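Local atomic coordinates of leucine aminopeptidase A1, chloroplastic (Solanum lycopersicum, PDB entry 5D8N), a protein that removes N-terminal amino acids from peptides as a magnesium-dependent homohexameric aminopeptidase, and also acts as a protein-folding chaperone. Residues T293-V298 against Q402-I408; V332-A336 against H350-A354. The protein carries 1 engineered substitution. All coordinates share one frame; numbering follows the deposited sequence.

How the contacts relate
Contact 1 (T293-V298 with Q402-I408) and contact 2 (V332-A336 with H350-A354) lie in the same catalytic domain, their centres about 11 Å apart, and both reach its mixed sheet, contact 1 within it and contact 2 through a helix packed on it. Strand 293-305 sits between strands 347-358 and 406-411. Along the chain, strand 293-305 comes first, then helix 327-342, strand 347-358 and, after helix 388-401, strand 406-411, so contact 2 is nested inside the loop that contact 1 closes. They touch directly: the L297 N to H350 O distance of 2.7 Å is a probable hydrogen bond. Both come near the magnesium ligand K300, whose side chain is about 7 Å from those of V298 and V353.

Contact 1: residues T293-V298 against Q402-I408; sequences TKLALV and QGVEKII
K294 NZ is held by two oxygens: the carbonyl O of Q402 at 2.9 Å, approached in the carbonyl plane, and a water at the same distance that donates in turn to G403 O. The lysine chain reaches there by running extended and then bending at chi3 (70°), which lays CD and CE beside G403 O. Helix 388-401 finishes just before Q402, and G403, with positive phi, turns the chain away from it. The shortest backbone bond comes next, E405 N to K294 O at 2.8 Å. A second water accepts from K294 N and donates to E405 OE1, the water oxygen lying 2.6 Å from OE1, while the extended glutamate chain brings E405 OE1 3.6 Å from T293 CG2, the two side chains meeting at a slant.

Beyond E405 the two chains run as true parallel strands. A296 is held through both its backbone N and its O, N donating to K406 O and O accepting from I408 N, and V298 N continues the ladder to I408 O at 2.9 Å. The side chains divide between two faces. On one, L295 CD2 lies 3.8 Å from K406 CB and L297 sits beside I408, against W525 of helix 519-527; K406 carries its amine out to a salt bridge with E438. On the other, A296 CB nestles against V404 CG2 (4.0 Å), and V298 meets I407 against helix 388-401. This is the parallel centre of the mixed sheet in the M17 catalytic domain, where strand 293-305 runs on to the magnesium ligands K300 and D305.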
ATOM      1  N   THR A 293      -6.128  50.918  14.079  1.00 31.90           N
ATOM      2  CA  THR A 293      -6.525  49.894  13.119  1.00 28.65           C
ATOM      3  C   THR A 293      -6.710  48.569  13.856  1.00 28.13           C
ATOM      4  O   THR A 293      -5.849  48.181  14.634  1.00 29.33           O
ATOM      5  CB  THR A 293      -5.425  49.725  12.053  1.00 31.39           C
ATOM      6  OG1 THR A 293      -5.279  50.960  11.353  1.00 28.63           O
ATOM      7  CG2 THR A 293      -5.799  48.669  11.016  1.00 35.29           C
ATOM      8  N   LYS A 294      -7.836  47.892  13.639  1.00 27.68           N
ATOM      9  CA  LYS A 294      -8.177  46.663  14.358  1.00 26.45           C
ATOM     10  C   LYS A 294      -7.818  45.433  13.541  1.00 24.09           C
ATOM     11  O   LYS A 294      -8.324  45.219  12.426  1.00 22.75           O
ATOM     12  CB  LYS A 294      -9.660  46.639  14.717  1.00 30.13           C
ATOM     13  CG  LYS A 294     -10.033  47.722  15.722  1.00 35.62           C
ATOM     14  CD  LYS A 294     -11.517  47.769  16.048  1.00 42.82           C
ATOM     15  CE  LYS A 294     -11.919  46.537  16.861  1.00 54.06           C
ATOM     16  NZ  LYS A 294     -13.374  46.480  17.192  1.00 58.07           N
ATOM     17  N   LEU A 295      -6.900  44.640  14.080  1.00 23.90           N
ATOM     18  CA  LEU A 295      -6.363  43.459  13.389  1.00 20.51           C
ATOM     19  C   LEU A 295      -6.589  42.227  14.255  1.00 20.12           C
ATOM     20  O   LEU A 295      -6.546  42.309  15.488  1.00 20.60           O
ATOM     21  CB  LEU A 295      -4.873  43.650  13.131  1.00 20.98           C
ATOM     22  CG  LEU A 295      -4.446  44.983  12.509  1.00 24.39           C
ATOM     23  CD1 LEU A 295      -2.927  45.093  12.532  1.00 23.99           C
ATOM     24  CD2 LEU A 295      -4.951  45.111  11.080  1.00 25.64           C
ATOM     25  N   ALA A 296      -6.708  41.067  13.616  1.00 20.23           N
ATOM     26  CA  ALA A 296      -6.626  39.795  14.311  1.00 20.77           C
ATOM     27  C   ALA A 296      -5.572  38.860  13.724  1.00 19.41           C
ATOM     28  O   ALA A 296      -5.436  38.700  12.515  1.00 18.83           O
ATOM     29  CB  ALA A 296      -7.982  39.085  14.331  1.00 22.89           C
ATOM     30  N   LEU A 297      -4.996  38.075  14.620  1.00 19.10           N
ATOM     31  CA  LEU A 297      -4.071  37.013  14.264  1.00 19.79           C
ATOM     32  C   LEU A 297      -4.635  35.741  14.874  1.00 19.29           C
ATOM     33  O   LEU A 297      -4.749  35.641  16.096  1.00 21.03           O
ATOM     34  CB  LEU A 297      -2.686  37.303  14.849  1.00 19.78           C
ATOM     35  CG  LEU A 297      -2.032  38.595  14.366  1.00 20.15           C
ATOM     36  CD1 LEU A 297      -0.722  38.820  15.082  1.00 21.53           C
ATOM     37  CD2 LEU A 297      -1.792  38.481  12.864  1.00 22.30           C
ATOM     38  N   VAL A 298      -5.003  34.796  14.013  1.00 17.72           N
ATOM     39  CA  VAL A 298      -5.615  33.540  14.408  1.00 16.63           C
ATOM     40  C   VAL A 298      -4.664  32.372  14.141  1.00 17.30           C
ATOM     41  O   VAL A 298      -4.144  32.228  13.029  1.00 17.81           O
ATOM     42  CB  VAL A 298      -6.905  33.314  13.611  1.00 16.61           C
ATOM     43  CG1 VAL A 298      -7.503  31.961  13.976  1.00 18.13           C
ATOM     44  CG2 VAL A 298      -7.884  34.428  13.928  1.00 17.33           C
ATOM     45  N   GLN A 402     -15.245  40.224  16.643  1.00 27.16           N
ATOM     46  CA  GLN A 402     -14.583  41.274  17.402  1.00 24.89           C
ATOM     47  C   GLN A 402     -14.561  42.609  16.629  1.00 27.40           C
ATOM     48  O   GLN A 402     -14.016  43.606  17.097  1.00 24.08           O
ATOM     49  CB  GLN A 402     -13.162  40.842  17.761  1.00 24.38           C
ATOM     50  CG  GLN A 402     -13.053  39.551  18.543  1.00 26.93           C
ATOM     51  CD  GLN A 402     -14.148  39.392  19.589  1.00 34.61           C
ATOM     52  OE1 GLN A 402     -15.080  38.562  19.458  1.00 43.99           O
ATOM     53  NE2 GLN A 402     -13.999  40.152  20.667  1.00 28.91           N
ATOM     54  N   GLY A 403     -15.070  42.610  15.402  1.00 27.68           N
ATOM     55  CA  GLY A 403     -15.109  43.837  14.629  1.00 26.80           C
ATOM     56  C   GLY A 403     -13.766  44.255  14.068  1.00 28.78           C
ATOM     57  O   GLY A 403     -13.564  45.431  13.748  1.00 28.67           O
ATOM     58  N   VAL A 404     -12.895  43.290  13.780  1.00 26.55           N
ATOM     59  CA  VAL A 404     -11.642  43.637  13.135  1.00 25.66           C
ATOM     60  C   VAL A 404     -11.800  44.014  11.661  1.00 24.42           C
ATOM     61  O   VAL A 404     -12.716  43.588  10.990  1.00 25.65           O
ATOM     62  CB  VAL A 404     -10.575  42.547  13.345  1.00 24.49           C
ATOM     63  CG1 VAL A 404     -10.323  42.370  14.837  1.00 25.52           C
ATOM     64  CG2 VAL A 404     -11.002  41.234  12.711  1.00 22.94           C
ATOM     65  N   GLU A 405     -10.809  44.706  11.129  1.00 25.47           N
ATOM     66  CA  GLU A 405     -10.738  45.076   9.720  1.00 26.22           C
ATOM     67  C   GLU A 405      -9.936  44.039   8.888  1.00 23.66           C
ATOM     68  O   GLU A 405     -10.209  43.822   7.714  1.00 21.91           O
ATOM     69  CB  GLU A 405     -10.072  46.454   9.687  1.00 33.29           C
ATOM     70  CG  GLU A 405      -9.731  47.031   8.324  1.00 48.14           C
ATOM     71  CD  GLU A 405      -9.061  48.402   8.402  1.00 51.46           C
ATOM     72  OE1 GLU A 405      -9.037  49.004   9.499  1.00 48.92           O
ATOM     73  OE2 GLU A 405      -8.640  48.903   7.339  1.00 51.63           O
ATOM     74  N   LYS A 406      -8.922  43.411   9.472  1.00 21.20           N
ATOM     75  CA  LYS A 406      -8.056  42.486   8.754  1.00 21.10           C
ATOM     76  C   LYS A 406      -7.735  41.300   9.667  1.00 21.19           C
ATOM     77  O   LYS A 406      -7.428  41.488  10.851  1.00 20.31           O
ATOM     78  CB  LYS A 406      -6.764  43.183   8.320  1.00 23.05           C
ATOM     79  CG  LYS A 406      -6.951  44.443   7.477  1.00 23.33           C
ATOM     80  CD  LYS A 406      -5.618  45.098   7.135  1.00 25.46           C
ATOM     81  CE  LYS A 406      -5.811  46.443   6.433  1.00 26.91           C
ATOM     82  NZ  LYS A 406      -4.470  47.033   6.148  1.00 29.12           N
ATOM     83  N   ILE A 407      -7.708  40.106   9.080  1.00 20.90           N
ATOM     84  CA  ILE A 407      -7.310  38.873   9.753  1.00 21.29           C
ATOM     85  C   ILE A 407      -6.191  38.195   8.968  1.00 21.42           C
ATOM     86  O   ILE A 407      -6.323  37.954   7.768  1.00 20.76           O
ATOM     87  CB  ILE A 407      -8.490  37.889   9.839  1.00 21.17           C
ATOM     88  CG1 ILE A 407      -9.678  38.531  10.559  1.00 22.56           C
ATOM     89  CG2 ILE A 407      -8.079  36.629  10.574  1.00 23.01           C
ATOM     90  CD1 ILE A 407     -10.934  37.699  10.495  1.00 23.94           C
ATOM     91  N   ILE A 408      -5.196  37.710   9.696  1.00 19.54           N
ATOM     92  CA  ILE A 408      -4.325  36.656   9.190  1.00 19.20           C
ATOM     93  C   ILE A 408      -4.446  35.423  10.057  1.00 20.17           C
ATOM     94  O   ILE A 408      -4.279  35.525  11.280  1.00 19.77           O
ATOM     95  CB  ILE A 408      -2.848  37.101   9.150  1.00 19.94           C
ATOM     96  CG1 ILE A 408      -2.670  38.310   8.228  1.00 22.73           C
ATOM     97  CG2 ILE A 408      -1.954  35.943   8.679  1.00 20.26           C
ATOM     98  CD1 ILE A 408      -1.253  38.832   8.160  1.00 25.59           C
TER
HETATM   99  O   HOH W   1      -9.936  48.930  11.913  1.00 33.78           O
HETATM  100  O   HOH W   2     -14.874  47.796  15.154  1.00 46.11           O

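Contact 2: residues V332-A336 against H350-A354; sequences VLGAA and HFIVA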
ATOM      1  N   VAL A 332       1.479  32.922  16.573  1.00 17.62           N
ATOM      2  CA  VAL A 332       0.584  33.951  17.092  1.00 18.33           C
ATOM      3  C   VAL A 332       0.969  34.405  18.502  1.00 19.66           C
ATOM      4  O   VAL A 332       1.026  35.601  18.798  1.00 20.18           O
ATOM      5  CB  VAL A 332      -0.872  33.482  16.999  1.00 17.23           C
ATOM      6  CG1 VAL A 332      -1.818  34.367  17.776  1.00 17.82           C
ATOM      7  CG2 VAL A 332      -1.294  33.440  15.524  1.00 18.71           C
ATOM      8  N   LEU A 333       1.211  33.458  19.396  1.00 19.70           N
ATOM      9  CA  LEU A 333       1.597  33.828  20.769  1.00 20.60           C
ATOM     10  C   LEU A 333       2.978  34.472  20.826  1.00 20.25           C
ATOM     11  O   LEU A 333       3.205  35.420  21.568  1.00 19.07           O
ATOM     12  CB  LEU A 333       1.537  32.608  21.673  1.00 21.71           C
ATOM     13  CG  LEU A 333       0.107  32.080  21.856  1.00 26.43           C
ATOM     14  CD1 LEU A 333       0.138  30.837  22.712  1.00 32.24           C
ATOM     15  CD2 LEU A 333      -0.833  33.071  22.509  1.00 28.55           C
ATOM     16  N   GLY A 334       3.877  34.001  19.965  1.00 19.56           N
ATOM     17  CA  GLY A 334       5.175  34.643  19.788  1.00 19.46           C
ATOM     18  C   GLY A 334       5.070  36.086  19.345  1.00 18.59           C
ATOM     19  O   GLY A 334       5.734  36.971  19.880  1.00 17.40           O
ATOM     20  N   ALA A 335       4.133  36.349  18.452  1.00 19.45           N
ATOM     21  CA  ALA A 335       3.905  37.714  18.021  1.00 19.93           C
ATOM     22  C   ALA A 335       3.416  38.576  19.185  1.00 20.23           C
ATOM     23  O   ALA A 335       3.792  39.744  19.290  1.00 19.29           O
ATOM     24  CB  ALA A 335       2.919  37.754  16.859  1.00 20.75           C
ATOM     25  N   ALA A 336       2.551  38.021  20.028  1.00 19.11           N
ATOM     26  CA  ALA A 336       2.021  38.761  21.164  1.00 18.45           C
ATOM     27  C   ALA A 336       3.133  39.139  22.121  1.00 19.36           C
ATOM     28  O   ALA A 336       3.159  40.246  22.637  1.00 18.01           O
ATOM     29  CB  ALA A 336       0.972  37.955  21.906  1.00 18.31           C
ATOM     30  N   HIS A 350      -5.922  41.505  18.052  1.00 21.37           N
ATOM     31  CA  HIS A 350      -6.513  40.360  18.736  1.00 21.37           C
ATOM     32  C   HIS A 350      -5.786  39.077  18.356  1.00 20.37           C
ATOM     33  O   HIS A 350      -5.504  38.840  17.173  1.00 20.69           O
ATOM     34  CB  HIS A 350      -7.978  40.264  18.343  1.00 21.89           C
ATOM     35  CG  HIS A 350      -8.775  41.450  18.768  1.00 22.08           C
ATOM     36  ND1 HIS A 350      -9.568  41.441  19.890  1.00 24.80           N
ATOM     37  CD2 HIS A 350      -8.914  42.675  18.219  1.00 24.24           C
ATOM     38  CE1 HIS A 350     -10.094  42.639  20.064  1.00 27.89           C
ATOM     39  NE2 HIS A 350      -9.768  43.382  19.023  1.00 26.20           N
ATOM     40  N   PHE A 351      -5.323  38.359  19.371  1.00 19.50           N
ATOM     41  CA  PHE A 351      -4.637  37.090  19.168  1.00 19.88           C
ATOM     42  C   PHE A 351      -5.556  35.952  19.604  1.00 19.17           C
ATOM     43  O   PHE A 351      -5.978  35.898  20.762  1.00 19.37           O
ATOM     44  CB  PHE A 351      -3.339  37.026  19.976  1.00 20.62           C
ATOM     45  CG  PHE A 351      -2.441  38.209  19.822  1.00 20.15           C
ATOM     46  CD1 PHE A 351      -2.713  39.402  20.489  1.00 21.14           C
ATOM     47  CD2 PHE A 351      -1.356  38.158  18.975  1.00 21.09           C
ATOM     48  CE1 PHE A 351      -1.846  40.473  20.365  1.00 21.71           C
ATOM     49  CE2 PHE A 351      -0.544  39.260  18.765  1.00 21.25           C
ATOM     50  CZ  PHE A 351      -0.781  40.422  19.459  1.00 20.85           C
ATOM     51  N   ILE A 352      -5.910  35.073  18.670  1.00 19.64           N
ATOM     52  CA  ILE A 352      -6.974  34.090  18.892  1.00 19.54           C
ATOM     53  C   ILE A 352      -6.541  32.669  18.554  1.00 18.92           C
ATOM     54  O   ILE A 352      -6.007  32.435  17.479  1.00 19.27           O
ATOM     55  CB  ILE A 352      -8.199  34.491  18.067  1.00 19.96           C
ATOM     56  CG1 ILE A 352      -8.796  35.787  18.620  1.00 21.89           C
ATOM     57  CG2 ILE A 352      -9.243  33.393  18.084  1.00 22.01           C
ATOM     58  CD1 ILE A 352      -9.660  36.524  17.634  1.00 22.15           C
ATOM     59  N   VAL A 353      -6.639  31.773  19.532  1.00 18.05           N
ATOM     60  CA  VAL A 353      -6.300  30.372  19.368  1.00 18.53           C
ATOM     61  C   VAL A 353      -7.361  29.477  20.003  1.00 20.22           C
ATOM     62  O   VAL A 353      -7.587  29.529  21.216  1.00 18.72           O
ATOM     63  CB  VAL A 353      -4.961  30.027  20.030  1.00 19.26           C
ATOM     64  CG1 VAL A 353      -4.683  28.534  19.906  1.00 18.62           C
ATOM     65  CG2 VAL A 353      -3.820  30.795  19.370  1.00 19.53           C
ATOM     66  N   ALA A 354      -8.026  28.675  19.173  1.00 21.47           N
ATOM     67  CA  ALA A 354      -8.959  27.674  19.673  1.00 19.91           C
ATOM     68  C   ALA A 354      -8.218  26.377  19.971  1.00 19.01           C
ATOM     69  O   ALA A 354      -7.973  25.553  19.067  1.00 18.47           O
ATOM     70  CB  ALA A 354     -10.071  27.439  18.666  1.00 21.22           C
TER
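The one aromatic interaction joins A336 to F351. The methyl CB of A336 sits over the centre of the phenyl ring, 3.7 Å from its centroid and 11° off the ring normal, a clean CH-pi contact. In F351, CG anti to the carbonyl carbon sends the ring out to the helix, and chi2 of 78° turns its face to the A336 methyl. The alanine backbone comes close as well: A336 CA lies 3.5 Å from F351 CE2, so the ring is pressed against the helix itself, with no long side chain between.

Aliphatic contacts flank the ring. V332 CG1 meets F351 CB at 3.8 Å, and the two side chains pass each other head to tail, one coming from the helix and one from the strand. The same methyl reaches V353 CG2 more loosely, at 4.4 Å. A335 CB adds a lighter touch on F351 CE2 at 4.2 Å.

Polar atoms play a secondary part. V332 O approaches F351 CD2 obliquely at 3.5 Å, but it already accepts the helical hydrogen bond from A336 N. The contact between helix and strand is therefore held by apolar packing between buried residues.

Beyond the pair, F351 also touches L339 of the same helix and V353 meets L232 of helix 229-242, while I352 points away from helix 327-342 and packs on A395, Y398 and A399 of helix 388-401. Over these segments helix and strand run at 151°, and the small A335 and A336 are consistent with the 8.7 Å closest approach of the segment axes. Helix 327-342 connects the neighbouring parallel strands 293-305 and 347-358, a beta-alpha-beta crossover on the catalytic-domain sheet.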